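Local coordinates for suppressor protein MPT5 (Saccharomyces cerevisiae, PDB 5BZ1) that binds specific sequences in the 3' untranslated regions of target messenger RNAs through its Pumilio homology domain and so regulates them post-transcriptionally, at residues L244-V257 / I304-G318. Residues are numbered along the deposited sequence; the frame is centred on the assembly and turned at random.
With nucleotides of chain B.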
ATOM      1  N   LEU A 244     -20.071  -3.126  15.801  1.00 38.83           N
ATOM      2  CA  LEU A 244     -20.376  -3.272  14.380  1.00 34.01           C
ATOM      3  C   LEU A 244     -21.381  -2.233  13.887  1.00 37.42           C
ATOM      4  O   LEU A 244     -21.242  -1.705  12.782  1.00 43.79           O
ATOM      5  CB  LEU A 244     -20.874  -4.686  14.075  1.00 38.58           C
ATOM      6  CG  LEU A 244     -20.999  -5.061  12.600  1.00 39.40           C
ATOM      7  CD1 LEU A 244     -19.646  -4.950  11.920  1.00 37.20           C
ATOM      8  CD2 LEU A 244     -21.578  -6.465  12.427  1.00 38.37           C
ATOM      9  N   CYS A 245     -22.382  -1.931  14.707  1.00 38.03           N
ATOM     10  CA  CYS A 245     -23.387  -0.943  14.329  1.00 38.32           C
ATOM     11  C   CYS A 245     -22.802   0.467  14.241  1.00 37.93           C
ATOM     12  O   CYS A 245     -23.042   1.185  13.267  1.00 37.35           O
ATOM     13  CB  CYS A 245     -24.567  -0.960  15.298  1.00 41.17           C
ATOM     14  SG  CYS A 245     -25.779   0.341  14.968  1.00 53.35           S
ATOM     15  N   GLN A 246     -22.035   0.862  15.254  1.00 37.06           N
ATOM     16  CA  GLN A 246     -21.424   2.188  15.251  1.00 40.76           C
ATOM     17  C   GLN A 246     -20.427   2.370  14.107  1.00 32.34           C
ATOM     18  O   GLN A 246     -20.423   3.410  13.447  1.00 32.33           O
ATOM     19  CB  GLN A 246     -20.748   2.491  16.587  1.00 48.39           C
ATOM     20  CG  GLN A 246     -20.173   3.903  16.666  1.00 60.13           C
ATOM     21  CD  GLN A 246     -21.182   4.975  16.269  1.00 62.88           C
ATOM     22  OE1 GLN A 246     -21.046   5.618  15.224  1.00 48.22           O
ATOM     23  NE2 GLN A 246     -22.201   5.168  17.102  1.00 67.14           N
ATOM     24  N   LEU A 247     -19.587   1.361  13.878  1.00 32.52           N
ATOM     25  CA  LEU A 247     -18.600   1.410  12.798  1.00 34.92           C
ATOM     26  C   LEU A 247     -19.290   1.551  11.440  1.00 35.48           C
ATOM     27  O   LEU A 247     -18.798   2.248  10.553  1.00 36.36           O
ATOM     28  CB  LEU A 247     -17.709   0.165  12.818  1.00 32.52           C
ATOM     29  CG  LEU A 247     -16.729   0.037  13.987  1.00 36.97           C
ATOM     30  CD1 LEU A 247     -16.113  -1.353  14.035  1.00 33.76           C
ATOM     31  CD2 LEU A 247     -15.638   1.099  13.910  1.00 29.72           C
ATOM     32  N   SER A 248     -20.437   0.894  11.297  1.00 31.65           N
ATOM     33  CA  SER A 248     -21.247   0.990  10.089  1.00 36.21           C
ATOM     34  C   SER A 248     -21.784   2.404   9.867  1.00 35.05           C
ATOM     35  O   SER A 248     -22.114   2.775   8.741  1.00 32.54           O
ATOM     36  CB  SER A 248     -22.419   0.008  10.161  1.00 34.74           C
ATOM     37  OG  SER A 248     -21.967  -1.329  10.201  1.00 36.81           O
ATOM     38  N   CYS A 249     -21.879   3.182  10.943  1.00 30.66           N
ATOM     39  CA  CYS A 249     -22.442   4.527  10.867  1.00 31.49           C
ATOM     40  C   CYS A 249     -21.386   5.632  10.819  1.00 36.43           C
ATOM     41  O   CYS A 249     -21.700   6.804  11.031  1.00 43.00           O
ATOM     42  CB  CYS A 249     -23.396   4.775  12.034  1.00 31.49           C
ATOM     43  SG  CYS A 249     -24.824   3.664  12.048  1.00 34.78           S
ATOM     44  N   LEU A 250     -20.141   5.268  10.531  1.00 34.48           N
ATOM     45  CA  LEU A 250     -19.077   6.266  10.412  1.00 33.71           C
ATOM     46  C   LEU A 250     -18.568   6.355   8.973  1.00 29.56           C
ATOM     47  O   LEU A 250     -18.575   5.362   8.249  1.00 31.51           O
ATOM     48  CB  LEU A 250     -17.942   5.967  11.392  1.00 31.51           C
ATOM     49  CG  LEU A 250     -18.338   6.027  12.869  1.00 39.12           C
ATOM     50  CD1 LEU A 250     -17.224   5.506  13.763  1.00 41.12           C
ATOM     51  CD2 LEU A 250     -18.722   7.447  13.275  1.00 38.99           C
ATOM     52  N   LYS A 251     -18.135   7.547   8.568  1.00 29.67           N
ATOM     53  CA  LYS A 251     -17.763   7.819   7.179  1.00 29.49           C
ATOM     54  C   LYS A 251     -16.759   6.828   6.588  1.00 32.14           C
ATOM     55  O   LYS A 251     -16.961   6.306   5.489  1.00 29.12           O
ATOM     56  CB  LYS A 251     -17.197   9.235   7.058  1.00 29.75           C
ATOM     57  CG  LYS A 251     -16.901   9.680   5.626  1.00 27.49           C
ATOM     58  CD  LYS A 251     -16.023  10.922   5.618  1.00 31.08           C
ATOM     59  CE  LYS A 251     -16.412  11.894   4.511  1.00 39.15           C
ATOM     60  NZ  LYS A 251     -16.327  11.311   3.148  1.00 33.09           N
ATOM     61  N   PHE A 252     -15.675   6.578   7.314  1.00 27.06           N
ATOM     62  CA  PHE A 252     -14.592   5.772   6.773  1.00 28.09           C
ATOM     63  C   PHE A 252     -14.767   4.277   7.041  1.00 29.70           C
ATOM     64  O   PHE A 252     -14.639   3.467   6.129  1.00 27.28           O
ATOM     65  CB  PHE A 252     -13.238   6.282   7.280  1.00 23.65           C
ATOM     66  CG  PHE A 252     -12.987   7.737   6.970  1.00 25.65           C
ATOM     67  CD1 PHE A 252     -12.728   8.148   5.665  1.00 25.45           C
ATOM     68  CD2 PHE A 252     -13.011   8.692   7.978  1.00 26.70           C
ATOM     69  CE1 PHE A 252     -12.503   9.489   5.372  1.00 28.30           C
ATOM     70  CE2 PHE A 252     -12.786  10.033   7.696  1.00 28.02           C
ATOM     71  CZ  PHE A 252     -12.532  10.433   6.390  1.00 27.51           C
ATOM     72  N   SER A 253     -15.071   3.914   8.284  1.00 24.46           N
ATOM     73  CA  SER A 253     -15.220   2.507   8.650  1.00 25.24           C
ATOM     74  C   SER A 253     -16.415   1.821   7.970  1.00 26.16           C
ATOM     75  O   SER A 253     -16.411   0.601   7.808  1.00 26.67           O
ATOM     76  CB  SER A 253     -15.309   2.348  10.170  1.00 26.75           C
ATOM     77  OG  SER A 253     -16.327   3.168  10.711  1.00 32.73           O
ATOM     78  N   SER A 254     -17.426   2.596   7.574  1.00 27.46           N
ATOM     79  CA  SER A 254     -18.593   2.032   6.887  1.00 26.56           C
ATOM     80  C   SER A 254     -18.184   1.281   5.623  1.00 27.49           C
ATOM     81  O   SER A 254     -18.794   0.270   5.268  1.00 25.46           O
ATOM     82  CB  SER A 254     -19.626   3.113   6.543  1.00 27.53           C
ATOM     83  OG  SER A 254     -19.097   4.089   5.661  1.00 28.71           O
ATOM     84  N   ASN A 255     -17.143   1.775   4.956  1.00 25.54           N
ATOM     85  CA  ASN A 255     -16.614   1.122   3.761  1.00 28.79           C
ATOM     86  C   ASN A 255     -15.927  -0.200   4.083  1.00 26.95           C
ATOM     87  O   ASN A 255     -15.959  -1.138   3.285  1.00 25.83           O
ATOM     88  CB  ASN A 255     -15.632   2.044   3.038  1.00 27.19           C
ATOM     89  CG  ASN A 255     -16.273   3.340   2.599  1.00 32.65           C
ATOM     90  OD1 ASN A 255     -16.969   3.388   1.583  1.00 29.52           O
ATOM     91  ND2 ASN A 255     -16.046   4.404   3.364  1.00 30.74           N
ATOM     92  N   VAL A 256     -15.292  -0.262   5.249  1.00 24.37           N
ATOM     93  CA  VAL A 256     -14.627  -1.480   5.693  1.00 27.53           C
ATOM     94  C   VAL A 256     -15.670  -2.555   6.004  1.00 30.35           C
ATOM     95  O   VAL A 256     -15.487  -3.729   5.673  1.00 29.38           O
ATOM     96  CB  VAL A 256     -13.750  -1.222   6.929  1.00 27.23           C
ATOM     97  CG1 VAL A 256     -13.064  -2.503   7.381  1.00 26.52           C
ATOM     98  CG2 VAL A 256     -12.714  -0.148   6.627  1.00 26.57           C
ATOM     99  N   VAL A 257     -16.767  -2.141   6.638  1.00 27.58           N
ATOM    100  CA  VAL A 257     -17.870  -3.048   6.950  1.00 27.83           C
ATOM    101  C   VAL A 257     -18.463  -3.658   5.679  1.00 30.27           C
ATOM    102  O   VAL A 257     -18.673  -4.869   5.605  1.00 29.62           O
ATOM    103  CB  VAL A 257     -18.978  -2.339   7.748  1.00 26.12           C
ATOM    104  CG1 VAL A 257     -20.156  -3.271   7.978  1.00 25.36           C
ATOM    105  CG2 VAL A 257     -18.435  -1.847   9.076  1.00 29.66           C
ATOM    106  N   ILE A 304     -27.168  -8.791  14.158  1.00 40.66           N
ATOM    107  CA  ILE A 304     -26.799  -7.459  14.624  1.00 39.51           C
ATOM    108  C   ILE A 304     -27.508  -6.364  13.822  1.00 38.85           C
ATOM    109  O   ILE A 304     -28.063  -5.425  14.395  1.00 41.43           O
ATOM    110  CB  ILE A 304     -25.276  -7.253  14.551  1.00 42.72           C
ATOM    111  CG1 ILE A 304     -24.561  -8.221  15.496  1.00 46.38           C
ATOM    112  CG2 ILE A 304     -24.907  -5.817  14.881  1.00 36.87           C
ATOM    113  CD1 ILE A 304     -23.047  -8.173  15.389  1.00 46.45           C
ATOM    114  N   PHE A 305     -27.489  -6.492  12.499  1.00 34.65           N
ATOM    115  CA  PHE A 305     -28.167  -5.542  11.622  1.00 37.53           C
ATOM    116  C   PHE A 305     -29.683  -5.577  11.804  1.00 37.66           C
ATOM    117  O   PHE A 305     -30.361  -4.574  11.592  1.00 37.67           O
ATOM    118  CB  PHE A 305     -27.803  -5.810  10.159  1.00 32.65           C
ATOM    119  CG  PHE A 305     -26.502  -5.193   9.736  1.00 32.35           C
ATOM    120  CD1 PHE A 305     -26.442  -4.382   8.614  1.00 31.85           C
ATOM    121  CD2 PHE A 305     -25.339  -5.414  10.462  1.00 37.76           C
ATOM    122  CE1 PHE A 305     -25.243  -3.806   8.216  1.00 32.34           C
ATOM    123  CE2 PHE A 305     -24.138  -4.838  10.070  1.00 34.83           C
ATOM    124  CZ  PHE A 305     -24.095  -4.035   8.948  1.00 27.88           C
ATOM    125  N   THR A 306     -30.209  -6.734  12.192  1.00 36.97           N
ATOM    126  CA  THR A 306     -31.640  -6.868  12.452  1.00 39.05           C
ATOM    127  C   THR A 306     -32.029  -6.127  13.734  1.00 40.36           C
ATOM    128  O   THR A 306     -32.988  -5.352  13.747  1.00 42.78           O
ATOM    129  CB  THR A 306     -32.067  -8.345  12.541  1.00 42.16           C
ATOM    130  OG1 THR A 306     -31.807  -8.994  11.290  1.00 41.32           O
ATOM    131  CG2 THR A 306     -33.554  -8.463  12.865  1.00 41.10           C
ATOM    132  N   VAL A 307     -31.280  -6.369  14.806  1.00 41.52           N
ATOM    133  CA  VAL A 307     -31.500  -5.686  16.075  1.00 46.29           C
ATOM    134  C   VAL A 307     -31.379  -4.166  15.921  1.00 46.20           C
ATOM    135  O   VAL A 307     -32.186  -3.412  16.467  1.00 41.80           O
ATOM    136  CB  VAL A 307     -30.524  -6.196  17.162  1.00 48.54           C
ATOM    137  CG1 VAL A 307     -30.591  -5.330  18.408  1.00 49.03           C
ATOM    138  CG2 VAL A 307     -30.825  -7.652  17.517  1.00 46.93           C
ATOM    139  N   ASN A 308     -30.385  -3.728  15.154  1.00 38.91           N
ATOM    140  CA  ASN A 308     -30.093  -2.304  15.005  1.00 36.57           C
ATOM    141  C   ASN A 308     -30.645  -1.692  13.719  1.00 38.44           C
ATOM    142  O   ASN A 308     -30.187  -0.634  13.291  1.00 36.32           O
ATOM    143  CB  ASN A 308     -28.580  -2.066  15.076  1.00 35.38           C
ATOM    144  CG  ASN A 308     -27.990  -2.462  16.412  1.00 44.29           C
ATOM    145  OD1 ASN A 308     -28.017  -1.689  17.370  1.00 48.33           O
ATOM    146  ND2 ASN A 308     -27.455  -3.675  16.485  1.00 45.86           N
ATOM    147  N   LEU A 309     -31.634  -2.353  13.121  1.00 38.63           N
ATOM    148  CA  LEU A 309     -32.174  -1.949  11.818  1.00 39.79           C
ATOM    149  C   LEU A 309     -32.684  -0.509  11.800  1.00 41.65           C
ATOM    150  O   LEU A 309     -32.494   0.215  10.821  1.00 43.48           O
ATOM    151  CB  LEU A 309     -33.289  -2.910  11.392  1.00 38.37           C
ATOM    152  CG  LEU A 309     -34.056  -2.611  10.102  1.00 36.22           C
ATOM    153  CD1 LEU A 309     -33.124  -2.520   8.907  1.00 35.10           C
ATOM    154  CD2 LEU A 309     -35.117  -3.669   9.859  1.00 39.68           C
ATOM    155  N   ASN A 310     -33.321  -0.099  12.892  1.00 48.68           N
ATOM    156  CA  ASN A 310     -33.923   1.227  12.981  1.00 45.11           C
ATOM    157  C   ASN A 310     -32.912   2.375  12.885  1.00 43.07           C
ATOM    158  O   ASN A 310     -33.216   3.437  12.336  1.00 40.36           O
ATOM    159  CB  ASN A 310     -34.716   1.353  14.278  1.00 42.54           C
ATOM    160  CG  ASN A 310     -35.654   2.534  14.263  1.00 48.41           C
ATOM    161  OD1 ASN A 310     -36.310   2.802  13.258  1.00 54.94           O
ATOM    162  ND2 ASN A 310     -35.712   3.261  15.373  1.00 50.44           N
ATOM    163  N   VAL A 311     -31.720   2.161  13.437  1.00 42.07           N
ATOM    164  CA  VAL A 311     -30.651   3.156  13.383  1.00 38.22           C
ATOM    165  C   VAL A 311     -29.964   3.138  12.021  1.00 37.63           C
ATOM    166  O   VAL A 311     -29.718   4.186  11.422  1.00 39.54           O
ATOM    167  CB  VAL A 311     -29.611   2.918  14.494  1.00 40.09           C
ATOM    168  CG1 VAL A 311     -28.347   3.735  14.251  1.00 38.24           C
ATOM    169  CG2 VAL A 311     -30.203   3.250  15.851  1.00 42.81           C
ATOM    170  N   LEU A 312     -29.671   1.934  11.538  1.00 38.39           N
ATOM    171  CA  LEU A 312     -28.924   1.742  10.297  1.00 38.99           C
ATOM    172  C   LEU A 312     -29.654   2.258   9.051  1.00 35.75           C
ATOM    173  O   LEU A 312     -29.050   2.914   8.202  1.00 34.19           O
ATOM    174  CB  LEU A 312     -28.566   0.263  10.130  1.00 38.41           C
ATOM    175  CG  LEU A 312     -27.539  -0.293  11.116  1.00 40.19           C
ATOM    176  CD1 LEU A 312     -27.544  -1.810  11.112  1.00 40.49           C
ATOM    177  CD2 LEU A 312     -26.145   0.224  10.783  1.00 33.42           C
ATOM    178  N   ILE A 313     -30.948   1.970   8.946  1.00 34.46           N
ATOM    179  CA  ILE A 313     -31.731   2.367   7.777  1.00 39.16           C
ATOM    180  C   ILE A 313     -31.850   3.888   7.676  1.00 39.57           C
ATOM    181  O   ILE A 313     -32.147   4.436   6.612  1.00 40.64           O
ATOM    182  CB  ILE A 313     -33.142   1.725   7.810  1.00 34.28           C
ATOM    183  CG1 ILE A 313     -33.763   1.703   6.414  1.00 33.64           C
ATOM    184  CG2 ILE A 313     -34.056   2.443   8.808  1.00 33.10           C
ATOM    185  CD1 ILE A 313     -35.149   1.085   6.370  1.00 35.95           C
ATOM    186  N   ARG A 314     -31.589   4.553   8.797  1.00 38.69           N
ATOM    187  CA  ARG A 314     -31.811   5.983   8.949  1.00 42.92           C
ATOM    188  C   ARG A 314     -30.499   6.766   8.876  1.00 42.35           C
ATOM    189  O   ARG A 314     -30.497   7.985   8.687  1.00 45.13           O
ATOM    190  CB  ARG A 314     -32.475   6.224  10.304  1.00 48.17           C
ATOM    191  CG  ARG A 314     -33.590   7.242  10.314  1.00 54.20           C
ATOM    192  CD  ARG A 314     -34.395   7.118  11.604  1.00 59.71           C
ATOM    193  NE  ARG A 314     -35.050   5.817  11.719  1.00 56.51           N
ATOM    194  CZ  ARG A 314     -36.271   5.554  11.261  1.00 59.24           C
ATOM    195  NH1 ARG A 314     -36.975   6.504  10.657  1.00 56.80           N
ATOM    196  NH2 ARG A 314     -36.792   4.342  11.406  1.00 62.10           N
ATOM    197  N   ASP A 315     -29.383   6.061   9.026  1.00 39.20           N
ATOM    198  CA  ASP A 315     -28.080   6.712   9.129  1.00 37.10           C
ATOM    199  C   ASP A 315     -27.466   7.047   7.767  1.00 35.44           C
ATOM    200  O   ASP A 315     -27.602   6.279   6.810  1.00 36.20           O
ATOM    201  CB  ASP A 315     -27.123   5.847   9.947  1.00 34.24           C
ATOM    202  CG  ASP A 315     -25.794   6.529  10.195  1.00 40.74           C
ATOM    203  OD1 ASP A 315     -25.698   7.301  11.171  1.00 43.12           O
ATOM    204  OD2 ASP A 315     -24.846   6.287   9.416  1.00 32.75           O
ATOM    205  N   ASN A 316     -26.793   8.195   7.695  1.00 36.85           N
ATOM    206  CA  ASN A 316     -26.183   8.679   6.458  1.00 36.23           C
ATOM    207  C   ASN A 316     -25.192   7.699   5.833  1.00 38.87           C
ATOM    208  O   ASN A 316     -25.010   7.684   4.613  1.00 32.58           O
ATOM    209  CB  ASN A 316     -25.477  10.019   6.700  1.00 43.92           C
ATOM    210  CG  ASN A 316     -26.445  11.163   6.923  1.00 56.66           C
ATOM    211  OD1 ASN A 316     -27.551  11.171   6.383  1.00 60.38           O
ATOM    212  ND2 ASN A 316     -26.031  12.143   7.720  1.00 60.79           N
ATOM    213  N   PHE A 317     -24.546   6.897   6.672  1.00 28.75           N
ATOM    214  CA  PHE A 317     -23.562   5.938   6.200  1.00 29.29           C
ATOM    215  C   PHE A 317     -24.029   4.502   6.407  1.00 30.26           C
ATOM    216  O   PHE A 317     -23.781   3.637   5.565  1.00 34.95           O
ATOM    217  CB  PHE A 317     -22.216   6.174   6.892  1.00 32.69           C
ATOM    218  CG  PHE A 317     -21.645   7.544   6.648  1.00 32.76           C
ATOM    219  CD1 PHE A 317     -21.349   7.963   5.356  1.00 29.95           C
ATOM    220  CD2 PHE A 317     -21.407   8.413   7.706  1.00 31.67           C
ATOM    221  CE1 PHE A 317     -20.823   9.229   5.120  1.00 35.33           C
ATOM    222  CE2 PHE A 317     -20.881   9.678   7.482  1.00 33.60           C
ATOM    223  CZ  PHE A 317     -20.589  10.087   6.187  1.00 37.20           C
ATOM    224  N   GLY A 318     -24.714   4.262   7.523  1.00 30.66           N
ATOM    225  CA  GLY A 318     -25.205   2.939   7.870  1.00 31.77           C
ATOM    226  C   GLY A 318     -26.127   2.317   6.836  1.00 30.82           C
ATOM    227  O   GLY A 318     -26.162   1.094   6.686  1.00 31.79           O
TER
ATOM    228  P     U B   3     -17.714  11.493  -0.525  1.00 34.64           P
ATOM    229  OP1   U B   3     -17.021  12.780  -0.255  1.00 34.30           O
ATOM    230  OP2   U B   3     -18.223  11.235  -1.899  1.00 34.21           O
ATOM    231  O5'   U B   3     -16.754  10.289  -0.107  1.00 37.40           O
ATOM    232  C5'   U B   3     -15.512  10.073  -0.756  1.00 31.10           C
ATOM    233  C4'   U B   3     -14.388   9.994   0.244  1.00 30.32           C
ATOM    234  O4'   U B   3     -14.636   8.938   1.206  1.00 32.19           O
ATOM    235  C3'   U B   3     -13.013   9.671  -0.316  1.00 27.27           C
ATOM    236  O3'   U B   3     -12.395  10.813  -0.883  1.00 32.88           O
ATOM    237  C2'   U B   3     -12.279   9.121   0.902  1.00 29.25           C
ATOM    238  O2'   U B   3     -11.802  10.178   1.723  1.00 28.04           O
ATOM    239  C1'   U B   3     -13.410   8.397   1.648  1.00 31.67           C
ATOM    240  N1    U B   3     -13.410   6.938   1.401  1.00 25.28           N
ATOM    241  C2    U B   3     -12.579   6.163   2.197  1.00 27.09           C
ATOM    242  O2    U B   3     -11.862   6.633   3.064  1.00 30.29           O
ATOM    243  N3    U B   3     -12.607   4.815   1.934  1.00 24.43           N
ATOM    244  C4    U B   3     -13.371   4.179   0.976  1.00 28.54           C
ATOM    245  O4    U B   3     -13.284   2.953   0.858  1.00 26.07           O
ATOM    246  C5    U B   3     -14.209   5.049   0.199  1.00 28.47           C
ATOM    247  C6    U B   3     -14.207   6.372   0.428  1.00 27.38           C
ATOM    248  P     G B   2     -23.119  11.439  -2.069  1.00 35.68           P
ATOM    249  OP1   G B   2     -22.360  12.662  -2.414  1.00 38.68           O
ATOM    250  OP2   G B   2     -23.440  10.440  -3.121  1.00 47.09           O
ATOM    251  O5'   G B   2     -22.329  10.685  -0.915  1.00 31.54           O
ATOM    252  C5'   G B   2     -22.142  11.289   0.355  1.00 32.69           C
ATOM    253  C4'   G B   2     -21.131  10.528   1.165  1.00 28.70           C
ATOM    254  O4'   G B   2     -21.642   9.207   1.463  1.00 31.92           O
ATOM    255  C3'   G B   2     -19.808  10.262   0.473  1.00 32.58           C
ATOM    256  O3'   G B   2     -18.936  11.377   0.516  1.00 37.36           O
ATOM    257  C2'   G B   2     -19.284   9.036   1.210  1.00 27.06           C
ATOM    258  O2'   G B   2     -18.676   9.401   2.442  1.00 32.08           O
ATOM    259  C1'   G B   2     -20.582   8.279   1.509  1.00 29.56           C
ATOM    260  N9    G B   2     -20.846   7.209   0.527  1.00 31.41           N
ATOM    261  C8    G B   2     -21.250   7.327  -0.784  1.00 32.42           C
ATOM    262  N7    G B   2     -21.384   6.169  -1.372  1.00 35.10           N
ATOM    263  C5    G B   2     -21.047   5.230  -0.405  1.00 31.13           C
ATOM    264  C6    G B   2     -21.003   3.813  -0.459  1.00 29.06           C
ATOM    265  O6    G B   2     -21.266   3.066  -1.406  1.00 33.36           O
ATOM    266  N1    G B   2     -20.611   3.272   0.759  1.00 28.63           N
ATOM    267  C2    G B   2     -20.298   4.003   1.880  1.00 27.98           C
ATOM    268  N2    G B   2     -19.938   3.305   2.966  1.00 27.77           N
ATOM    269  N3    G B   2     -20.330   5.321   1.943  1.00 27.68           N
ATOM    270  C4    G B   2     -20.710   5.865   0.772  1.00 28.08           C
TER
HETATM  271  O   HOH W   1     -23.572   9.172  11.194  1.00 53.00           O
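F317 lays a face of its ring against the backbone of K251, the RNA-side end of a largely apolar helix-and-loop packing contact between Pumilio repeats 7 and 8 of the PUF domain. K251 CA stands 3.6 Å from the F317 ring centroid, 9° off the normal, a CH-pi contact over the middle of the face, while C249 O lies in plane at the ring's edge. With CG anti to its carbonyl carbon (chi1 -60°), F317 sets its ring against K251 and brings CE1 to 3.4 Å from O2' of G2 of the RNA chain. The same hydroxyl accepts a hydrogen bond from K251 NZ, and G2 N2 donates to S254 OG (2.9 Å), which joins the repeat interface to the nucleotide.

Two residues before F317, D315 OD2 caps the turn into the next helix by accepting from F317 N, above the carboxylate plane, and from G318 N on its anti lone pair. The carboxylate also rests on C249, with OD2 3.4 Å from C249 CB, and a water bridges OD1 to C249 O. Replacing D315 by an alanine would probably leave both amides without their shared acceptor and break the water bridge, freeing the turn that holds F317 against K251. Alongside, G318 CA makes a CA-H...O contact with S248 O (3.2 Å).

Away from the RNA, L312 CD2 packs 3.8 Å from S248 CB and also meets the sulfurs of C245 and C249. L244 CD2 touches I304 CD1 (3.7 Å) and meets F305 at its ring edge.

Helices 244-248 and 253-273 thus pack on helices 288-307 and 309-312 and the turn into helix 318-326, whose A321 and L325 touch F305; F252 and V256 face helix 215-223 of repeat 6.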